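3-hydroxyisobutyryl-CoA hydrolase (Mycobacterium thermoresistibile, PDB 4HDT) probably hydrolyses 3-hydroxy-2-methylpropanoyl-CoA (3-hydroxyisobutyryl-CoA) to the free hydroxy acid and coenzyme A, within a crotonase-like fold. Local coordinates at residues G119-G122 with V123-G127; D179-M183 with G184-H188; D237-A240 with D241-A245. All coordinates share one frame; numbering follows the deposited sequence.

Contact 1 of 3, residues G119-G122 with V123-G127; sequences GGVG and VGAHG
The short, glycine-rich helix 119-124 of the crotonase-like fold runs out where Val121 meets Ala125 and Gly122 meets His126. Four of its six residues are glycines, which keep it slim in the protein interior. Val123 N and Gly124 N donate to Gly119 O and Gly120 O; Ala125 N closes the last such turn on Val121 O at 2.8 Å (N-H...O 161°). On the same flank Val121 CG1, anti to the backbone N (chi1 175°), rests 3.7 Å from Ala125 CB, and Leu156 of helix 153-158 packs on both residues. One residue further along, water 1 takes the place of the direct bond: it donates to Gly122 O (2.8 Å) and accepts from His126 N (2.8 Å), as the chain turns through the type I turn from Gly124 to Gly127. His126 turns its ring back toward the last turn of the helix, bringing CD2 at the ring edge to 3.3 Å from Gly122 O, while NE2 bonds to Val151 O, which limits the imidazole's rotation. The buried Gly122 carbonyl is thus met by a water proton and a polarised ring C-H, whereas the nearby Ala125 O bonds to the charged Arg130.

Contact 2 of 3, residues D179-M183 with G184-H188; sequences DAIVM and GFADH
Ile181 lies along the outgoing chain, reaching from Ala186 to His188. Its CG1 stands beside the backbone N (chi1 -65°), and from there the extended branch runs past Ala186, with CG1 4.1 Å from Ala186 CB, to place CD1 3.9 Å from His188 C. At the root of the side chain, Ile181 CA makes a C-H...O contact with Ala186 O at 3.4 Å, and water 2 donates to both Ile181 O and Ala186 O. A branched aliphatic residue suits this place, since it covers the returning backbone and also touches Val132 of strand 129-132.

Gly184 makes the reversal possible. Its phi of 84° would bring a CB against Met183 O, so the residue without one fits. The helix 177-183 closes here in a Schellman motif: Phe185 N reaches back to Ala180 O (2.8 Å) and Gly184 N to Ile181 O (3.2 Å), the latter donor standing well above the carbonyl plane instead of in it. The accompanying apolar pair is Ala180 CB against Phe185 CB, 4.1 Å apart; the small alanine lets the two backbones come close.

Met183, the residue just before the glycine, meets the phenyl ring of Phe185. Its CB lies 3.9 Å from Phe185 CD1, and its carbonyl O approaches the same ring at the edge, near the ring plane, where the aromatic hydrogens carry slight positive charge. Leu156 and Leu157 of helix 153-158 pack on this phenyl group, while Asp187, whose side chain leaves the backbone away from the helix, forms a salt bridge with Arg130, whose backbone also bonds to Asp187 and His188.

Contact 3 of 3, residues D237-A240 with D241-A245; sequences DTVA and DIIAA
The carboxylate of Asp241 lies with one face under Thr238: OG1 stands over its carbon, 3.1 Å from Asp241 CG, and Thr238 N approaches OD2 from the same side. That amide meets OD2 at 3.2 Å from above the carboxylate plane, with a fairly bent N-H...O angle of 137°. Water 3, displaced to the opposite side of the plane, donates to OD2 and accepts from Asp237 N, tying the residue before the cap to the same oxygen.

The return bond completes a capping box. Thr238 is the N-cap of helix 239-249, and its OG1, set between the backbone N and the carbonyl carbon (chi1 67°), accepts from Asp241 N at 3.0 Å and 159°. Threonine suits the position because its short hydroxyl can reach an amide of the first turn, which has no carbonyl four residues back within the helix; aspartate suits the third helical position because its carboxylate reaches back to the N-cap amide. A negative group here would also be expected to interact favourably with the helix dipole. Regular bonds then take over: Ile242 N to Thr238 O, Ile243 N to Val239 O at 2.9 Å and Ala244 N to Ala240 O.

On the apolar flank of the helix, where Val239 is buried and Ile243 partly so, their side chains cross at an angle, CG1 of Val239 lying 4.1 Å from CD1 of Ile243. Both rest on Leu327 in a loop, and Ile242 packs on Tyr234, just beyond helix 227-233. Asp237 O bonds to Arg277 of helix 266-279, anchoring the start of helix 239-249 to that neighbour.

Contacts 1 and 2 are neighbours, the first fully buried, the second at the edge of the interior: both finish a helix, and they touch where Val121 CG1 meets Phe185 CD2 at 3.9 Å and Ala125 CB meets Phe185 O. Leu156 of helix 153-158 packs on both, and Arg130 of strand 129-132 bonds to Ala125 O in one and Gly184 O in the other. Contact 3 instead begins a helix at the periphery, its centre 29 Å from that of contact 1. Both helix ends use backbone bonds, glycine and a bridging water, with a histidine edge added in the first and a positive-phi glycine and apolar cover in the second; the largely exposed start relies on threonine and aspartate.

Contact 1 of 3, residues G119-G122 with V123-G127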
loop_
_atom_site.group_PDB
_atom_site.type_symbol
_atom_site.label_atom_id
_atom_site.label_comp_id
_atom_site.label_asym_id
_atom_site.label_seq_id
_atom_site.Cartn_x
_atom_site.Cartn_y
_atom_site.Cartn_z
ATOM N N GLY A 119 -3.456 -0.638 -3.040
ATOM C CA GLY A 119 -3.490 0.639 -3.766
ATOM C C GLY A 119 -3.938 1.859 -3.006
ATOM O O GLY A 119 -3.556 2.964 -3.322
ATOM N N GLY A 120 -4.736 1.682 -1.932
ATOM C CA GLY A 120 -5.102 2.798 -1.062
ATOM C C GLY A 120 -3.914 3.358 -0.281
ATOM O O GLY A 120 -3.779 4.551 -0.108
ATOM N N VAL A 121 -3.034 2.464 0.164
ATOM C CA VAL A 121 -1.726 2.881 0.690
ATOM C C VAL A 121 -0.946 3.640 -0.371
ATOM O O VAL A 121 -0.343 4.688 -0.099
ATOM C CB VAL A 121 -0.896 1.674 1.226
ATOM C CG1 VAL A 121 0.505 2.144 1.654
ATOM C CG2 VAL A 121 -1.621 1.030 2.402
ATOM N N GLY A 122 -0.975 3.168 -1.606
ATOM C CA GLY A 122 -0.258 3.887 -2.669
ATOM C C GLY A 122 -0.690 5.325 -2.910
ATOM O O GLY A 122 0.138 6.157 -3.202
ATOM N N VAL A 123 -1.992 5.623 -2.829
ATOM C CA VAL A 123 -2.448 6.996 -3.025
ATOM C C VAL A 123 -2.390 7.850 -1.752
ATOM O O VAL A 123 -2.315 9.077 -1.847
ATOM C CB VAL A 123 -3.869 7.095 -3.702
ATOM C CG1 VAL A 123 -3.789 6.707 -5.180
ATOM C CG2 VAL A 123 -4.927 6.298 -2.993
ATOM N N GLY A 124 -2.380 7.203 -0.574
ATOM C CA GLY A 124 -2.348 7.966 0.678
ATOM C C GLY A 124 -0.986 8.134 1.335
ATOM O O GLY A 124 -0.662 9.224 1.851
ATOM N N ALA A 125 -0.183 7.074 1.319
ATOM C CA ALA A 125 0.959 6.996 2.260
ATOM C C ALA A 125 2.238 7.584 1.735
ATOM O O ALA A 125 3.232 7.606 2.446
ATOM C CB ALA A 125 1.148 5.594 2.785
ATOM N N HIS A 126 2.236 8.035 0.492
ATOM C CA HIS A 126 3.342 8.838 -0.031
ATOM C C HIS A 126 3.094 10.347 0.039
ATOM O O HIS A 126 3.938 11.158 -0.439
ATOM C CB HIS A 126 3.650 8.438 -1.481
ATOM C CG HIS A 126 3.947 6.993 -1.646
ATOM N ND1 HIS A 126 5.077 6.413 -1.104
ATOM C CD2 HIS A 126 3.303 6.012 -2.310
ATOM C CE1 HIS A 126 5.104 5.133 -1.420
ATOM N NE2 HIS A 126 4.022 4.867 -2.145
ATOM N N GLY A 127 1.954 10.769 0.602
ATOM C CA GLY A 127 1.687 12.183 0.838
ATOM C C GLY A 127 2.568 12.789 1.898
ATOM O O GLY A 127 3.347 12.095 2.521
HETATM O O HOH W 1 0.561 8.464 -1.765
#

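Contact 2 of 3, residues D179-M183 with G184-H188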
loop_
_atom_site.group_PDB
_atom_site.type_symbol
_atom_site.label_atom_id
_atom_site.label_comp_id
_atom_site.label_asym_id
_atom_site.label_seq_id
_atom_site.Cartn_x
_atom_site.Cartn_y
_atom_site.Cartn_z
ATOM N N ASP A 179 -0.183 2.359 14.791
ATOM C CA ASP A 179 0.835 1.484 14.217
ATOM C C ASP A 179 1.362 2.136 12.949
ATOM O O ASP A 179 2.544 2.089 12.664
ATOM C CB ASP A 179 0.265 0.120 13.841
ATOM C CG ASP A 179 -0.239 -0.703 15.019
ATOM O OD1 ASP A 179 0.277 -0.535 16.164
ATOM O OD2 ASP A 179 -1.142 -1.555 14.789
ATOM N N ALA A 180 0.459 2.661 12.114
ATOM C CA ALA A 180 0.887 3.290 10.849
ATOM C C ALA A 180 1.842 4.443 11.092
ATOM O O ALA A 180 2.819 4.620 10.325
ATOM C CB ALA A 180 -0.328 3.750 10.049
ATOM N N ILE A 181 1.590 5.238 12.121
ATOM C CA ILE A 181 2.501 6.347 12.445
ATOM C C ILE A 181 3.853 5.769 12.892
ATOM O O ILE A 181 4.923 6.230 12.453
ATOM C CB ILE A 181 1.878 7.273 13.495
ATOM C CG1 ILE A 181 0.626 7.945 12.884
ATOM C CG2 ILE A 181 2.881 8.314 13.991
ATOM C CD1 ILE A 181 -0.212 8.689 13.915
ATOM N N VAL A 182 3.835 4.744 13.745
ATOM C CA VAL A 182 5.093 4.111 14.171
ATOM C C VAL A 182 5.898 3.559 12.958
ATOM O O VAL A 182 7.119 3.680 12.902
ATOM C CB VAL A 182 4.782 2.998 15.229
ATOM C CG1 VAL A 182 5.919 1.989 15.334
ATOM C CG2 VAL A 182 4.421 3.642 16.554
ATOM N N MET A 183 5.179 3.029 11.967
ATOM C CA MET A 183 5.874 2.409 10.848
ATOM C C MET A 183 6.279 3.397 9.756
ATOM O O MET A 183 6.958 2.996 8.827
ATOM C CB MET A 183 5.096 1.229 10.283
ATOM C CG MET A 183 5.365 -0.067 11.077
ATOM S SD MET A 183 4.910 -1.500 10.074
ATOM C CE MET A 183 3.199 -1.049 10.050
ATOM N N GLY A 184 5.910 4.673 9.898
ATOM C CA GLY A 184 6.303 5.663 8.902
ATOM C C GLY A 184 5.385 5.724 7.717
ATOM O O GLY A 184 5.733 6.294 6.692
ATOM N N PHE A 185 4.176 5.179 7.893
ATOM C CA PHE A 185 3.136 5.213 6.819
ATOM C C PHE A 185 2.200 6.416 6.962
ATOM O O PHE A 185 1.398 6.721 6.075
ATOM C CB PHE A 185 2.285 3.935 6.839
ATOM C CG PHE A 185 2.911 2.725 6.178
ATOM C CD1 PHE A 185 4.129 2.212 6.604
ATOM C CD2 PHE A 185 2.265 2.049 5.152
ATOM C CE1 PHE A 185 4.696 1.087 6.040
ATOM C CE2 PHE A 185 2.836 0.907 4.570
ATOM C CZ PHE A 185 4.051 0.404 5.022
ATOM N N ALA A 186 2.277 7.095 8.109
ATOM C CA ALA A 186 1.440 8.268 8.371
ATOM C C ALA A 186 2.127 9.160 9.400
ATOM O O ALA A 186 3.079 8.724 10.047
ATOM C CB ALA A 186 0.051 7.842 8.862
ATOM N N ASP A 187 1.578 10.349 9.549
ATOM C CA ASP A 187 2.174 11.447 10.322
ATOM C C ASP A 187 1.307 11.884 11.543
ATOM O O ASP A 187 1.861 12.250 12.586
ATOM C CB ASP A 187 2.347 12.644 9.401
ATOM C CG ASP A 187 3.201 12.338 8.159
ATOM O OD1 ASP A 187 4.386 11.893 8.352
ATOM O OD2 ASP A 187 2.695 12.586 7.026
ATOM N N HIS A 188 -0.017 11.950 11.369
ATOM C CA HIS A 188 -0.907 12.626 12.321
ATOM C C HIS A 188 -2.146 11.751 12.570
ATOM O O HIS A 188 -2.565 10.998 11.694
ATOM C CB HIS A 188 -1.385 13.962 11.794
ATOM C CG HIS A 188 -0.273 14.866 11.328
ATOM N ND1 HIS A 188 0.580 15.474 12.201
ATOM C CD2 HIS A 188 0.123 15.225 10.085
ATOM C CE1 HIS A 188 1.467 16.191 11.521
ATOM N NE2 HIS A 188 1.210 16.054 10.234
HETATM O O HOH W 2 5.591 8.540 11.117
#

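Contact 3 of 3, residues D237-A240 with D241-A245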
loop_
_atom_site.group_PDB
_atom_site.type_symbol
_atom_site.label_atom_id
_atom_site.label_comp_id
_atom_site.label_asym_id
_atom_site.label_seq_id
_atom_site.Cartn_x
_atom_site.Cartn_y
_atom_site.Cartn_z
ATOM N N ASP A 237 17.069 -15.959 7.332
ATOM C CA ASP A 237 17.459 -15.803 5.921
ATOM C C ASP A 237 16.301 -16.109 4.968
ATOM O O ASP A 237 16.236 -15.554 3.882
ATOM C CB ASP A 237 18.622 -16.749 5.566
ATOM C CG ASP A 237 19.977 -16.242 6.049
ATOM O OD1 ASP A 237 20.148 -15.012 6.217
ATOM O OD2 ASP A 237 20.881 -17.089 6.223
ATOM N N THR A 238 15.447 -17.053 5.335
ATOM C CA THR A 238 14.344 -17.469 4.459
ATOM C C THR A 238 13.025 -17.379 5.180
ATOM O O THR A 238 12.993 -17.292 6.388
ATOM C CB THR A 238 14.506 -18.917 3.970
ATOM O OG1 THR A 238 14.385 -19.813 5.085
ATOM C CG2 THR A 238 15.854 -19.082 3.292
ATOM N N VAL A 239 11.927 -17.404 4.419
ATOM C CA VAL A 239 10.612 -17.352 5.031
ATOM C C VAL A 239 10.434 -18.588 5.945
ATOM O O VAL A 239 9.909 -18.481 7.052
ATOM C CB VAL A 239 9.503 -17.276 3.964
ATOM C CG1 VAL A 239 8.140 -17.337 4.637
ATOM C CG2 VAL A 239 9.660 -15.988 3.156
ATOM N N ALA A 240 10.930 -19.743 5.509
ATOM C CA ALA A 240 10.823 -20.934 6.336
ATOM C C ALA A 240 11.587 -20.730 7.669
ATOM O O ALA A 240 11.104 -21.125 8.740
ATOM C CB ALA A 240 11.322 -22.149 5.575
ATOM N N ASP A 241 12.746 -20.090 7.612
ATOM C CA ASP A 241 13.495 -19.761 8.850
ATOM C C ASP A 241 12.669 -18.892 9.809
ATOM O O ASP A 241 12.680 -19.095 11.045
ATOM C CB ASP A 241 14.822 -19.053 8.558
ATOM C CG ASP A 241 15.831 -19.956 7.873
ATOM O OD1 ASP A 241 15.749 -21.189 8.062
ATOM O OD2 ASP A 241 16.705 -19.429 7.143
ATOM N N ILE A 242 11.970 -17.918 9.238
ATOM C CA ILE A 242 11.146 -16.986 9.994
ATOM C C ILE A 242 9.967 -17.699 10.679
ATOM O O ILE A 242 9.747 -17.551 11.891
ATOM C CB ILE A 242 10.710 -15.796 9.108
ATOM C CG1 ILE A 242 11.936 -14.985 8.703
ATOM C CG2 ILE A 242 9.608 -14.989 9.793
ATOM C CD1 ILE A 242 11.650 -13.911 7.646
ATOM N N ILE A 243 9.260 -18.525 9.915
ATOM C CA ILE A 243 8.162 -19.310 10.460
ATOM C C ILE A 243 8.668 -20.193 11.601
ATOM O O ILE A 243 8.046 -20.237 12.666
ATOM C CB ILE A 243 7.483 -20.156 9.352
ATOM C CG1 ILE A 243 6.799 -19.241 8.339
ATOM C CG2 ILE A 243 6.491 -21.160 9.937
ATOM C CD1 ILE A 243 6.324 -19.978 7.113
ATOM N N ALA A 244 9.792 -20.887 11.396
ATOM C CA ALA A 244 10.385 -21.740 12.466
ATOM C C ALA A 244 10.688 -20.963 13.731
ATOM O O ALA A 244 10.419 -21.440 14.825
ATOM C CB ALA A 244 11.640 -22.462 11.971
ATOM N N ALA A 245 11.224 -19.758 13.575
ATOM C CA ALA A 245 11.552 -18.947 14.734
ATOM C C ALA A 245 10.292 -18.479 15.459
ATOM O O ALA A 245 10.235 -18.483 16.684
ATOM C CB ALA A 245 12.369 -17.745 14.299
HETATM O O HOH W 3 18.402 -17.804 8.996
#